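Local atomic coordinates of putative carboxynorspermidine decarboxylase protein (Sinorhizobium meliloti, PDB entry 3MT1), a protein that probably catalyses the pyridoxal 5'-phosphate-dependent decarboxylation of carboxynorspermidine and carboxyspermidine, yielding norspermidine and spermidine for polyamine biosynthesis. Residues Ile9-Leu14 / Ile342-Gly347; Ala22-Lys27 / Ala211-Leu216; Gln103-Ala108 / Met153-Gly158. All blocks are in the same frame, centred on the assembly; numbering follows the deposited sequence.

Overall arrangement
The three contacts cover both parts of the class-II decarboxylase fold, an eight-stranded parallel alpha/beta barrel and a mixed beta-sheet domain. Contact 1 pairs strands 6-10 and 339-343 of the mixed sheet, near the two chain ends. Helix 11-28 runs from that sheet to contact 2, where it packs on helix 209-223 of the barrel, and so ties the two domains together. Contacts 1 and 2 have centres about 26 Å apart. Contact 3 joins helix 101-107 to the loop before barrel strand 158-160, about 43 Å from contact 1 and about 30 Å from contact 2, centre to centre. Along the chain contact 3 nests inside contact 2, and contact 2 inside contact 1.

Contact 1: Ile9-Leu14 / Ile342-Gly347; sequences IDKAKL and IRELDG
Asp10 and Arg343 meet with their CG atoms swung away from their own backbone nitrogens, at chi1 -176° and -166°. Paired in the parallel register, the two residues project from the same face of the sheet. The Arg343 chain then bends at chi3 and brings NH1 to Asp10 OD1 at 3.2 Å, a salt bridge. The carboxylate uses the anti lone pair of OD1, and its plane is turned 45° from the guanidinium.

The backbones run parallel, with Ile9 beside Ile342 and Asp10 beside Arg343. Arg343 N donates to Ile9 O at 2.8 Å. Lys11 N donates to Arg343 O at 2.9 Å. This is a parallel pairing inside the mixed beta-sheet domain, to which both ends of the chain contribute. Strand 6-10 turns straight into a helix here, and Asp10 is its N-cap. Asp10 OD2 accepts from Lys13 N at 2.7 Å, so one carboxylate caps the helix and holds the arginine. An alanine here is likely to leave Lys13 N without its cap and the Arg343 guanidinium without this partner. A water accepts from Ala12 N and donates to Arg343 O. Farther on, Ala12 CB meets Leu345 CD2 at 3.8 Å. The extended Lys11 chain crosses Leu345 and Glu344, with CD 3.8 Å from Glu344 OE1.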
ATOM      1  N   ILE B   9     -12.048  11.213  12.240  1.00 33.05           N
ATOM      2  CA  ILE B   9     -12.055  12.519  11.658  1.00 32.93           C
ATOM      3  C   ILE B   9     -12.812  13.466  12.574  1.00 34.77           C
ATOM      4  O   ILE B   9     -14.004  13.287  12.816  1.00 35.76           O
ATOM      5  CB  ILE B   9     -12.677  12.498  10.269  1.00 33.22           C
ATOM      6  CG1 ILE B   9     -11.826  11.615   9.331  1.00 32.28           C
ATOM      7  CG2 ILE B   9     -12.868  13.947   9.739  1.00 31.96           C
ATOM      8  CD1 ILE B   9     -12.631  11.070   8.120  1.00 32.66           C
ATOM      9  N   ASP B  10     -12.096  14.459  13.095  1.00 35.25           N
ATOM     10  CA  ASP B  10     -12.688  15.424  13.993  1.00 38.25           C
ATOM     11  C   ASP B  10     -13.469  16.516  13.225  1.00 37.42           C
ATOM     12  O   ASP B  10     -12.882  17.410  12.603  1.00 35.34           O
ATOM     13  CB  ASP B  10     -11.630  16.045  14.945  1.00 39.74           C
ATOM     14  CG  ASP B  10     -12.254  17.006  15.970  1.00 46.57           C
ATOM     15  OD1 ASP B  10     -12.341  16.645  17.178  1.00 52.42           O
ATOM     16  OD2 ASP B  10     -12.704  18.124  15.562  1.00 50.59           O
ATOM     17  N   LYS B  11     -14.794  16.456  13.330  1.00 38.25           N
ATOM     18  CA  LYS B  11     -15.646  17.388  12.634  1.00 38.68           C
ATOM     19  C   LYS B  11     -15.244  18.870  12.885  1.00 39.71           C
ATOM     20  O   LYS B  11     -15.132  19.669  11.941  1.00 38.43           O
ATOM     21  CB  LYS B  11     -17.106  17.146  13.009  1.00 40.58           C
ATOM     22  CG  LYS B  11     -18.018  17.665  11.956  1.00 40.45           C
ATOM     23  CD  LYS B  11     -19.374  17.888  12.430  1.00 44.20           C
ATOM     24  CE  LYS B  11     -20.175  18.536  11.313  1.00 45.86           C
ATOM     25  NZ  LYS B  11     -21.447  19.094  11.825  1.00 49.13           N
ATOM     26  N   ALA B  12     -15.024  19.236  14.145  1.00 41.47           N
ATOM     27  CA  ALA B  12     -14.673  20.629  14.464  1.00 43.49           C
ATOM     28  C   ALA B  12     -13.312  21.110  13.884  1.00 42.38           C
ATOM     29  O   ALA B  12     -13.193  22.262  13.480  1.00 42.39           O
ATOM     30  CB  ALA B  12     -14.747  20.882  15.971  1.00 45.41           C
ATOM     31  N   LYS B  13     -12.311  20.228  13.850  1.00 41.68           N
ATOM     32  CA  LYS B  13     -10.990  20.575  13.331  1.00 41.71           C
ATOM     33  C   LYS B  13     -10.952  20.646  11.815  1.00 40.00           C
ATOM     34  O   LYS B  13     -10.250  21.491  11.235  1.00 40.08           O
ATOM     35  CB  LYS B  13      -9.929  19.605  13.827  1.00 41.07           C
ATOM     36  CG  LYS B  13      -9.600  19.870  15.265  1.00 44.54           C
ATOM     37  CD  LYS B  13      -8.704  18.779  15.816  1.00 45.15           C
ATOM     38  CE  LYS B  13      -8.564  18.938  17.292  1.00 47.19           C
ATOM     39  NZ  LYS B  13      -8.102  17.632  17.761  1.00 51.23           N
ATOM     40  N   LEU B  14     -11.707  19.761  11.182  1.00 39.04           N
ATOM     41  CA  LEU B  14     -11.845  19.810   9.757  1.00 38.26           C
ATOM     42  C   LEU B  14     -12.496  21.137   9.395  1.00 39.55           C
ATOM     43  O   LEU B  14     -11.985  21.847   8.543  1.00 39.86           O
ATOM     44  CB  LEU B  14     -12.664  18.627   9.244  1.00 37.53           C
ATOM     45  CG  LEU B  14     -12.954  18.541   7.738  1.00 38.09           C
ATOM     46  CD1 LEU B  14     -11.680  18.498   6.839  1.00 39.28           C
ATOM     47  CD2 LEU B  14     -13.706  17.283   7.489  1.00 40.61           C
ATOM     48  N   ILE B 342     -16.019   9.448  12.562  1.00 35.28           N
ATOM     49  CA  ILE B 342     -16.067  10.891  12.746  1.00 37.29           C
ATOM     50  C   ILE B 342     -16.358  11.254  14.209  1.00 38.97           C
ATOM     51  O   ILE B 342     -17.324  10.727  14.790  1.00 40.11           O
ATOM     52  CB  ILE B 342     -17.192  11.470  11.867  1.00 37.79           C
ATOM     53  CG1 ILE B 342     -16.850  11.212  10.397  1.00 36.05           C
ATOM     54  CG2 ILE B 342     -17.431  12.950  12.188  1.00 38.28           C
ATOM     55  CD1 ILE B 342     -17.937  11.633   9.392  1.00 37.93           C
ATOM     56  N   ARG B 343     -15.545  12.132  14.808  1.00 40.17           N
ATOM     57  CA  ARG B 343     -15.925  12.761  16.089  1.00 42.21           C
ATOM     58  C   ARG B 343     -16.845  13.935  15.780  1.00 42.64           C
ATOM     59  O   ARG B 343     -16.414  14.894  15.162  1.00 43.02           O
ATOM     60  CB  ARG B 343     -14.704  13.237  16.886  1.00 43.47           C
ATOM     61  CG  ARG B 343     -15.027  13.572  18.352  1.00 47.05           C
ATOM     62  CD  ARG B 343     -13.909  14.304  19.071  1.00 52.20           C
ATOM     63  NE  ARG B 343     -12.941  13.386  19.685  1.00 57.56           N
ATOM     64  CZ  ARG B 343     -11.691  13.161  19.247  1.00 59.33           C
ATOM     65  NH1 ARG B 343     -11.215  13.786  18.163  1.00 57.26           N
ATOM     66  NH2 ARG B 343     -10.905  12.293  19.899  1.00 59.86           N
ATOM     67  N   GLU B 344     -18.111  13.849  16.165  1.00 43.90           N
ATOM     68  CA  GLU B 344     -19.043  14.951  15.893  1.00 45.84           C
ATOM     69  C   GLU B 344     -18.910  16.052  16.967  1.00 47.12           C
ATOM     70  O   GLU B 344     -18.116  15.932  17.901  1.00 46.94           O
ATOM     71  CB  GLU B 344     -20.501  14.472  15.788  1.00 46.64           C
ATOM     72  CG  GLU B 344     -20.761  13.205  14.989  1.00 49.36           C
ATOM     73  CD  GLU B 344     -21.243  13.413  13.548  1.00 54.53           C
ATOM     74  OE1 GLU B 344     -20.860  14.401  12.888  1.00 58.09           O
ATOM     75  OE2 GLU B 344     -22.005  12.552  13.048  1.00 58.91           O
ATOM     76  N   LEU B 345     -19.693  17.120  16.829  1.00 49.02           N
ATOM     77  CA  LEU B 345     -19.609  18.286  17.750  1.00 51.22           C
ATOM     78  C   LEU B 345     -19.934  17.970  19.219  1.00 52.89           C
ATOM     79  O   LEU B 345     -19.198  18.343  20.116  1.00 53.83           O
ATOM     80  CB  LEU B 345     -20.448  19.448  17.206  1.00 51.93           C
ATOM     81  CG  LEU B 345     -19.959  19.876  15.811  1.00 50.76           C
ATOM     82  CD1 LEU B 345     -20.950  20.796  15.155  1.00 50.26           C
ATOM     83  CD2 LEU B 345     -18.569  20.504  15.873  1.00 48.47           C
ATOM     84  N   ASP B 346     -21.090  17.354  19.424  1.00 55.42           N
ATOM     85  CA  ASP B 346     -21.394  16.363  20.464  1.00 57.76           C
ATOM     86  C   ASP B 346     -20.178  15.754  21.176  1.00 57.82           C
ATOM     87  O   ASP B 346     -20.150  15.619  22.399  1.00 59.67           O
ATOM     88  CB  ASP B 346     -22.071  15.190  19.728  1.00 58.90           C
ATOM     89  CG  ASP B 346     -23.313  14.680  20.426  1.00 64.09           C
ATOM     90  OD1 ASP B 346     -23.724  15.263  21.447  1.00 69.29           O
ATOM     91  OD2 ASP B 346     -23.894  13.691  19.932  1.00 67.74           O
ATOM     92  N   GLY B 347     -19.186  15.333  20.396  1.00 55.88           N
ATOM     93  CA  GLY B 347     -18.067  14.590  20.954  1.00 55.11           C
ATOM     94  C   GLY B 347     -18.249  13.097  20.782  1.00 54.36           C
ATOM     95  O   GLY B 347     -17.287  12.333  20.976  1.00 54.77           O
TER
HETATM   96  O   HOH W   1     -15.273  17.548  16.326  1.00 37.06           O

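Contact 2: Ala22-Lys27 / Ala211-Leu216; sequences AHVREK and AFSARL
The backbones of helices 22-27 and 211-216 come nearest at Lys27 and Ser213, whose CA atoms are 5.7 Å apart. The helix axes approach to 9.1 Å and cross at -40°.

The small Ser213 side chain points at the other helix and fits beside the start of the lysine chain. Its CB lies 3.4 Å from Lys27 CB, and its OG lies 3.3 Å from the same carbon. Lys27 then bends at chi2, and its end leads away from helix 211-216. Val24 fills the inner side of the contact. Its CG1, trans to the residue's own N (chi1 164°), reaches Phe212 CE2 at 4.0 Å and Leu216 CD1 at 4.1 Å. Leu229 of barrel strand 226-229 touches both Val24 and Leu216. The contact thus joins two outer helices of the barrel over one of its strands.

No hydrogen bond links the two segments, though just outside them His23 NE2 bonds to Asp210 OD1 of helix 209-223. Ser213 OG is bonded within its own helix, to Val209 O. Between the segments themselves the serine therefore acts through its small size and close fit, and they are held by van der Waals packing of mainly buried side chains.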
ATOM      1  N   ALA B  22     -12.212  29.037   2.839  1.00 43.32           N
ATOM      2  CA  ALA B  22     -13.221  30.038   2.473  1.00 44.23           C
ATOM      3  C   ALA B  22     -12.672  31.505   2.570  1.00 45.70           C
ATOM      4  O   ALA B  22     -12.780  32.310   1.621  1.00 45.52           O
ATOM      5  CB  ALA B  22     -14.434  29.859   3.348  1.00 44.46           C
ATOM      6  N   HIS B  23     -12.072  31.829   3.713  1.00 46.40           N
ATOM      7  CA  HIS B  23     -11.448  33.132   3.939  1.00 47.92           C
ATOM      8  C   HIS B  23     -10.509  33.473   2.764  1.00 46.72           C
ATOM      9  O   HIS B  23     -10.629  34.523   2.159  1.00 47.06           O
ATOM     10  CB  HIS B  23     -10.706  33.091   5.277  1.00 49.47           C
ATOM     11  CG  HIS B  23     -10.017  34.361   5.636  1.00 52.80           C
ATOM     12  ND1 HIS B  23     -10.601  35.323   6.431  1.00 57.12           N
ATOM     13  CD2 HIS B  23      -8.782  34.822   5.328  1.00 54.02           C
ATOM     14  CE1 HIS B  23      -9.757  36.329   6.588  1.00 58.84           C
ATOM     15  NE2 HIS B  23      -8.647  36.049   5.928  1.00 57.12           N
ATOM     16  N   VAL B  24      -9.622  32.550   2.403  1.00 44.62           N
ATOM     17  CA  VAL B  24      -8.750  32.754   1.258  1.00 43.65           C
ATOM     18  C   VAL B  24      -9.547  32.972  -0.033  1.00 43.57           C
ATOM     19  O   VAL B  24      -9.263  33.906  -0.773  1.00 44.35           O
ATOM     20  CB  VAL B  24      -7.789  31.569   1.059  1.00 42.69           C
ATOM     21  CG1 VAL B  24      -7.157  31.606  -0.345  1.00 40.86           C
ATOM     22  CG2 VAL B  24      -6.736  31.531   2.171  1.00 41.38           C
ATOM     23  N   ARG B  25     -10.537  32.120  -0.294  1.00 42.45           N
ATOM     24  CA  ARG B  25     -11.363  32.246  -1.486  1.00 43.02           C
ATOM     25  C   ARG B  25     -12.027  33.628  -1.522  1.00 45.29           C
ATOM     26  O   ARG B  25     -12.137  34.259  -2.565  1.00 45.97           O
ATOM     27  CB  ARG B  25     -12.452  31.172  -1.499  1.00 42.30           C
ATOM     28  CG  ARG B  25     -11.918  29.778  -1.472  1.00 41.50           C
ATOM     29  CD  ARG B  25     -12.993  28.682  -1.424  1.00 42.99           C
ATOM     30  NE  ARG B  25     -14.183  28.963  -2.210  1.00 41.92           N
ATOM     31  CZ  ARG B  25     -15.347  29.319  -1.667  1.00 43.15           C
ATOM     32  NH1 ARG B  25     -15.470  29.408  -0.346  1.00 41.22           N
ATOM     33  NH2 ARG B  25     -16.394  29.579  -2.439  1.00 42.76           N
ATOM     34  N   GLU B  26     -12.461  34.087  -0.363  1.00 46.67           N
ATOM     35  CA  GLU B  26     -13.191  35.327  -0.243  1.00 49.40           C
ATOM     36  C   GLU B  26     -12.242  36.534  -0.519  1.00 49.88           C
ATOM     37  O   GLU B  26     -12.550  37.418  -1.339  1.00 50.52           O
ATOM     38  CB  GLU B  26     -13.783  35.343   1.172  1.00 50.91           C
ATOM     39  CG  GLU B  26     -14.670  36.504   1.552  1.00 57.79           C
ATOM     40  CD  GLU B  26     -14.788  36.625   3.086  1.00 64.72           C
ATOM     41  OE1 GLU B  26     -14.544  35.602   3.787  1.00 67.05           O
ATOM     42  OE2 GLU B  26     -15.125  37.723   3.589  1.00 65.55           O
ATOM     43  N   LYS B  27     -11.078  36.523   0.136  1.00 48.97           N
ATOM     44  CA  LYS B  27     -10.087  37.599   0.050  1.00 49.05           C
ATOM     45  C   LYS B  27      -9.401  37.654  -1.295  1.00 48.88           C
ATOM     46  O   LYS B  27      -9.088  38.740  -1.784  1.00 50.62           O
ATOM     47  CB  LYS B  27      -9.013  37.426   1.121  1.00 49.47           C
ATOM     48  CG  LYS B  27      -9.488  37.566   2.553  1.00 48.95           C
ATOM     49  CD  LYS B  27     -10.374  38.773   2.749  1.00 48.84           C
ATOM     50  CE  LYS B  27     -10.549  39.051   4.210  1.00 53.09           C
ATOM     51  NZ  LYS B  27     -11.608  40.061   4.478  1.00 55.20           N
ATOM     52  N   ALA B 211      -1.709  38.405   3.544  1.00 61.04           N
ATOM     53  CA  ALA B 211      -0.621  38.642   2.618  1.00 60.86           C
ATOM     54  C   ALA B 211      -0.738  37.690   1.399  1.00 58.25           C
ATOM     55  O   ALA B 211      -0.710  38.117   0.248  1.00 58.95           O
ATOM     56  CB  ALA B 211       0.721  38.454   3.340  1.00 62.07           C
ATOM     57  N   PHE B 212      -0.890  36.401   1.660  1.00 55.47           N
ATOM     58  CA  PHE B 212      -1.022  35.377   0.610  1.00 52.78           C
ATOM     59  C   PHE B 212      -2.229  35.573  -0.335  1.00 51.77           C
ATOM     60  O   PHE B 212      -2.098  35.373  -1.544  1.00 49.90           O
ATOM     61  CB  PHE B 212      -1.061  34.015   1.292  1.00 50.79           C
ATOM     62  CG  PHE B 212      -1.471  32.889   0.413  1.00 48.93           C
ATOM     63  CD1 PHE B 212      -0.569  32.308  -0.467  1.00 48.30           C
ATOM     64  CD2 PHE B 212      -2.754  32.352   0.511  1.00 47.90           C
ATOM     65  CE1 PHE B 212      -0.934  31.228  -1.258  1.00 46.40           C
ATOM     66  CE2 PHE B 212      -3.132  31.280  -0.284  1.00 47.26           C
ATOM     67  CZ  PHE B 212      -2.212  30.708  -1.167  1.00 45.79           C
ATOM     68  N   SER B 213      -3.383  35.938   0.236  1.00 52.04           N
ATOM     69  CA  SER B 213      -4.570  36.359  -0.524  1.00 52.84           C
ATOM     70  C   SER B 213      -4.297  37.559  -1.413  1.00 53.99           C
ATOM     71  O   SER B 213      -4.756  37.613  -2.554  1.00 53.40           O
ATOM     72  CB  SER B 213      -5.711  36.738   0.417  1.00 53.57           C
ATOM     73  OG  SER B 213      -6.241  35.585   1.055  1.00 55.07           O
ATOM     74  N   ALA B 214      -3.550  38.520  -0.872  1.00 56.04           N
ATOM     75  CA  ALA B 214      -3.224  39.758  -1.578  1.00 57.91           C
ATOM     76  C   ALA B 214      -2.275  39.474  -2.736  1.00 57.60           C
ATOM     77  O   ALA B 214      -2.351  40.097  -3.788  1.00 59.01           O
ATOM     78  CB  ALA B 214      -2.607  40.741  -0.624  1.00 59.91           C
ATOM     79  N   ARG B 215      -1.382  38.521  -2.536  1.00 56.86           N
ATOM     80  CA  ARG B 215      -0.456  38.127  -3.581  1.00 56.93           C
ATOM     81  C   ARG B 215      -1.203  37.362  -4.693  1.00 55.34           C
ATOM     82  O   ARG B 215      -0.855  37.485  -5.874  1.00 55.46           O
ATOM     83  CB  ARG B 215       0.695  37.299  -2.983  1.00 56.26           C
ATOM     84  CG  ARG B 215       1.696  36.797  -3.998  1.00 56.72           C
ATOM     85  CD  ARG B 215       2.512  37.949  -4.610  1.00 59.78           C
ATOM     86  NE  ARG B 215       3.454  37.505  -5.652  1.00 60.72           N
ATOM     87  CZ  ARG B 215       3.204  37.559  -6.963  1.00 60.46           C
ATOM     88  NH1 ARG B 215       2.044  38.018  -7.411  1.00 59.40           N
ATOM     89  NH2 ARG B 215       4.113  37.151  -7.830  1.00 61.43           N
ATOM     90  N   LEU B 216      -2.218  36.581  -4.299  1.00 53.65           N
ATOM     91  CA  LEU B 216      -3.088  35.885  -5.230  1.00 52.17           C
ATOM     92  C   LEU B 216      -3.868  36.897  -6.077  1.00 54.21           C
ATOM     93  O   LEU B 216      -3.910  36.785  -7.309  1.00 53.91           O
ATOM     94  CB  LEU B 216      -4.021  34.903  -4.490  1.00 50.39           C
ATOM     95  CG  LEU B 216      -3.405  33.627  -3.845  1.00 47.78           C
ATOM     96  CD1 LEU B 216      -4.404  32.752  -3.123  1.00 45.14           C
ATOM     97  CD2 LEU B 216      -2.665  32.795  -4.843  1.00 44.72           C
TER

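Contact 3: Gln103-Ala108 / Met153-Gly158; sequences QLERFA and MDRING
Along 103-108, Leu104 is the first residue to touch the loop 153-158, and it meets Ile156. Its chi1 of 161° sets CG on the side of the carbonyl carbon, and both methyls then meet Ile156 CG2. CD2 comes to 3.7 Å from Ile156 CG2, and CD1 follows at 3.9 Å. The two side chains cross at about a right angle.

One residue on, Glu105 meets Arg155 with its aliphatic part. Glu105 CG lies 3.7 Å from Arg155 NH1, at the guanidinium edge and near its plane. The charged ends do not meet: Glu105 OE2 stays 5.1 Å from Arg155 NH1. The opposite charges may still attract weakly over that gap. Glu105 also makes a long, weak ion pair with Arg151.

Ala108 follows the helix and is the first residue to leave helical backbone angles. Its nitrogen still donates to Leu104 O, at 2.7 Å. Its methyl lies over one face of the Arg155 guanidinium, offset toward the rim, with CB 3.2 Å from NH2 and 3.6 Å from CZ. The Arg155 chain bends at chi3, and its flat end reaches this residue just past the helix. No hydrogen bond joins the two segments.

The contact belongs to the outer layer of the alpha/beta barrel. Arg155 O accepts from Arg116 NE, on barrel strand 115-119. Leu104 also packs on Phe98 of strand 95-98, and Ile156 on Leu118 of strand 115-119. On another side of helix 101-107, Arg106 donates to Leu247 O of the second subunit, which puts this helix at the dimer interface.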
ATOM      1  N   GLN B 103      -0.311  14.512 -25.782  1.00 54.55           N
ATOM      2  CA  GLN B 103      -1.574  14.111 -25.137  1.00 53.08           C
ATOM      3  C   GLN B 103      -2.704  15.033 -25.567  1.00 53.08           C
ATOM      4  O   GLN B 103      -3.828  14.584 -25.852  1.00 53.38           O
ATOM      5  CB  GLN B 103      -1.466  14.150 -23.609  1.00 51.42           C
ATOM      6  CG  GLN B 103      -0.745  12.972 -22.986  1.00 50.62           C
ATOM      7  CD  GLN B 103      -1.680  11.855 -22.682  1.00 48.54           C
ATOM      8  OE1 GLN B 103      -2.644  12.037 -21.941  1.00 48.41           O
ATOM      9  NE2 GLN B 103      -1.413  10.678 -23.250  1.00 48.21           N
ATOM     10  N   LEU B 104      -2.406  16.324 -25.619  1.00 52.84           N
ATOM     11  CA  LEU B 104      -3.419  17.294 -26.017  1.00 52.75           C
ATOM     12  C   LEU B 104      -3.831  17.116 -27.471  1.00 54.84           C
ATOM     13  O   LEU B 104      -5.016  17.084 -27.780  1.00 54.49           O
ATOM     14  CB  LEU B 104      -2.934  18.715 -25.738  1.00 52.26           C
ATOM     15  CG  LEU B 104      -3.592  19.876 -26.447  1.00 50.51           C
ATOM     16  CD1 LEU B 104      -4.971  20.105 -25.916  1.00 46.79           C
ATOM     17  CD2 LEU B 104      -2.703  21.091 -26.247  1.00 47.77           C
ATOM     18  N   GLU B 105      -2.843  16.981 -28.355  1.00 57.55           N
ATOM     19  CA  GLU B 105      -3.105  16.735 -29.767  1.00 59.46           C
ATOM     20  C   GLU B 105      -3.922  15.465 -29.902  1.00 59.30           C
ATOM     21  O   GLU B 105      -4.880  15.409 -30.658  1.00 59.85           O
ATOM     22  CB  GLU B 105      -1.804  16.614 -30.531  1.00 61.43           C
ATOM     23  CG  GLU B 105      -1.202  17.951 -30.950  1.00 64.16           C
ATOM     24  CD  GLU B 105       0.175  17.792 -31.609  1.00 68.99           C
ATOM     25  OE1 GLU B 105       0.895  16.825 -31.241  1.00 71.20           O
ATOM     26  OE2 GLU B 105       0.547  18.623 -32.483  1.00 69.56           O
ATOM     27  N   ARG B 106      -3.575  14.459 -29.105  1.00 58.98           N
ATOM     28  CA  ARG B 106      -4.227  13.168 -29.204  1.00 59.05           C
ATOM     29  C   ARG B 106      -5.692  13.210 -28.806  1.00 57.78           C
ATOM     30  O   ARG B 106      -6.519  12.519 -29.390  1.00 58.41           O
ATOM     31  CB  ARG B 106      -3.505  12.151 -28.354  1.00 58.41           C
ATOM     32  CG  ARG B 106      -3.643  10.776 -28.906  1.00 61.88           C
ATOM     33  CD  ARG B 106      -2.536   9.896 -28.427  1.00 67.07           C
ATOM     34  NE  ARG B 106      -3.006   9.036 -27.345  1.00 70.15           N
ATOM     35  CZ  ARG B 106      -2.204   8.363 -26.524  1.00 71.74           C
ATOM     36  NH1 ARG B 106      -0.890   8.475 -26.654  1.00 72.83           N
ATOM     37  NH2 ARG B 106      -2.714   7.596 -25.557  1.00 73.10           N
ATOM     38  N   PHE B 107      -6.010  14.034 -27.818  1.00 56.24           N
ATOM     39  CA  PHE B 107      -7.314  13.960 -27.192  1.00 55.17           C
ATOM     40  C   PHE B 107      -8.155  15.202 -27.386  1.00 54.73           C
ATOM     41  O   PHE B 107      -9.325  15.201 -27.056  1.00 53.92           O
ATOM     42  CB  PHE B 107      -7.164  13.605 -25.713  1.00 53.56           C
ATOM     43  CG  PHE B 107      -6.620  12.228 -25.487  1.00 54.15           C
ATOM     44  CD1 PHE B 107      -7.246  11.121 -26.053  1.00 55.43           C
ATOM     45  CD2 PHE B 107      -5.487  12.033 -24.709  1.00 53.17           C
ATOM     46  CE1 PHE B 107      -6.745   9.833 -25.848  1.00 56.25           C
ATOM     47  CE2 PHE B 107      -4.975  10.752 -24.506  1.00 53.48           C
ATOM     48  CZ  PHE B 107      -5.600   9.653 -25.075  1.00 54.94           C
ATOM     49  N   ALA B 108      -7.549  16.244 -27.941  1.00 56.15           N
ATOM     50  CA  ALA B 108      -8.249  17.483 -28.325  1.00 56.68           C
ATOM     51  C   ALA B 108      -9.689  17.251 -28.770  1.00 57.27           C
ATOM     52  O   ALA B 108     -10.619  17.792 -28.152  1.00 56.94           O
ATOM     53  CB  ALA B 108      -7.496  18.188 -29.414  1.00 58.37           C
HETATM   54  N   MSE B 153      -1.660  26.981 -28.874  1.00 69.12           N
HETATM   55  CA  MSE B 153      -2.456  27.935 -28.096  1.00 66.75           C
HETATM   56  C   MSE B 153      -3.907  28.113 -28.556  1.00 66.03           C
HETATM   57  O   MSE B 153      -4.744  28.545 -27.790  1.00 64.05           O
HETATM   58  CB  MSE B 153      -1.752  29.290 -28.078  1.00 67.93           C
HETATM   59  CG  MSE B 153      -0.490  29.305 -27.245  1.00 66.60           C
HETATM   60 SE   MSE B 153      -0.842  29.365 -25.313  0.75 62.21          SE
HETATM   61  CE  MSE B 153      -1.197  31.247 -25.140  1.00 61.87           C
ATOM     62  N   ASP B 154      -4.202  27.779 -29.806  1.00 67.14           N
ATOM     63  CA  ASP B 154      -5.572  27.873 -30.307  1.00 66.87           C
ATOM     64  C   ASP B 154      -6.454  26.716 -29.815  1.00 64.63           C
ATOM     65  O   ASP B 154      -7.624  26.615 -30.181  1.00 64.04           O
ATOM     66  CB  ASP B 154      -5.577  27.949 -31.859  1.00 69.65           C
ATOM     67  N   ARG B 155      -5.891  25.839 -28.989  1.00 62.89           N
ATOM     68  CA  ARG B 155      -6.598  24.635 -28.572  1.00 61.04           C
ATOM     69  C   ARG B 155      -6.739  24.550 -27.056  1.00 58.53           C
ATOM     70  O   ARG B 155      -7.482  23.715 -26.545  1.00 57.01           O
ATOM     71  CB  ARG B 155      -5.888  23.385 -29.098  1.00 61.80           C
ATOM     72  CG  ARG B 155      -5.343  23.520 -30.507  1.00 66.03           C
ATOM     73  CD  ARG B 155      -4.790  22.212 -31.004  1.00 68.80           C
ATOM     74  NE  ARG B 155      -5.848  21.324 -31.468  1.00 71.23           N
ATOM     75  CZ  ARG B 155      -5.661  20.075 -31.891  1.00 74.52           C
ATOM     76  NH1 ARG B 155      -4.443  19.530 -31.907  1.00 75.59           N
ATOM     77  NH2 ARG B 155      -6.705  19.354 -32.295  1.00 75.47           N
ATOM     78  N   ILE B 156      -6.012  25.387 -26.326  1.00 58.13           N
ATOM     79  CA  ILE B 156      -6.173  25.426 -24.869  1.00 56.55           C
ATOM     80  C   ILE B 156      -6.732  26.766 -24.406  1.00 56.42           C
ATOM     81  O   ILE B 156      -7.117  27.583 -25.208  1.00 57.65           O
ATOM     82  CB  ILE B 156      -4.872  25.091 -24.108  1.00 55.83           C
ATOM     83  CG1 ILE B 156      -3.749  26.026 -24.571  1.00 57.96           C
ATOM     84  CG2 ILE B 156      -4.543  23.591 -24.237  1.00 55.03           C
ATOM     85  CD1 ILE B 156      -2.333  25.438 -24.479  1.00 59.94           C
ATOM     86  N   ASN B 157      -6.710  26.982 -23.104  1.00 55.40           N
ATOM     87  CA  ASN B 157      -7.524  27.977 -22.449  1.00 55.60           C
ATOM     88  C   ASN B 157      -6.953  28.240 -21.029  1.00 54.22           C
ATOM     89  O   ASN B 157      -7.317  29.211 -20.357  1.00 53.41           O
ATOM     90  CB  ASN B 157      -8.927  27.375 -22.401  1.00 55.28           C
ATOM     91  CG  ASN B 157      -9.869  28.120 -21.534  1.00 56.93           C
ATOM     92  OD1 ASN B 157     -10.404  27.554 -20.599  1.00 60.79           O
ATOM     93  ND2 ASN B 157     -10.152  29.365 -21.868  1.00 61.15           N
ATOM     94  N   GLY B 158      -6.042  27.359 -20.605  1.00 52.93           N
ATOM     95  CA  GLY B 158      -5.572  27.333 -19.239  1.00 52.22           C
ATOM     96  C   GLY B 158      -4.272  26.585 -19.048  1.00 52.37           C
ATOM     97  O   GLY B 158      -3.878  25.764 -19.876  1.00 52.49           O
TER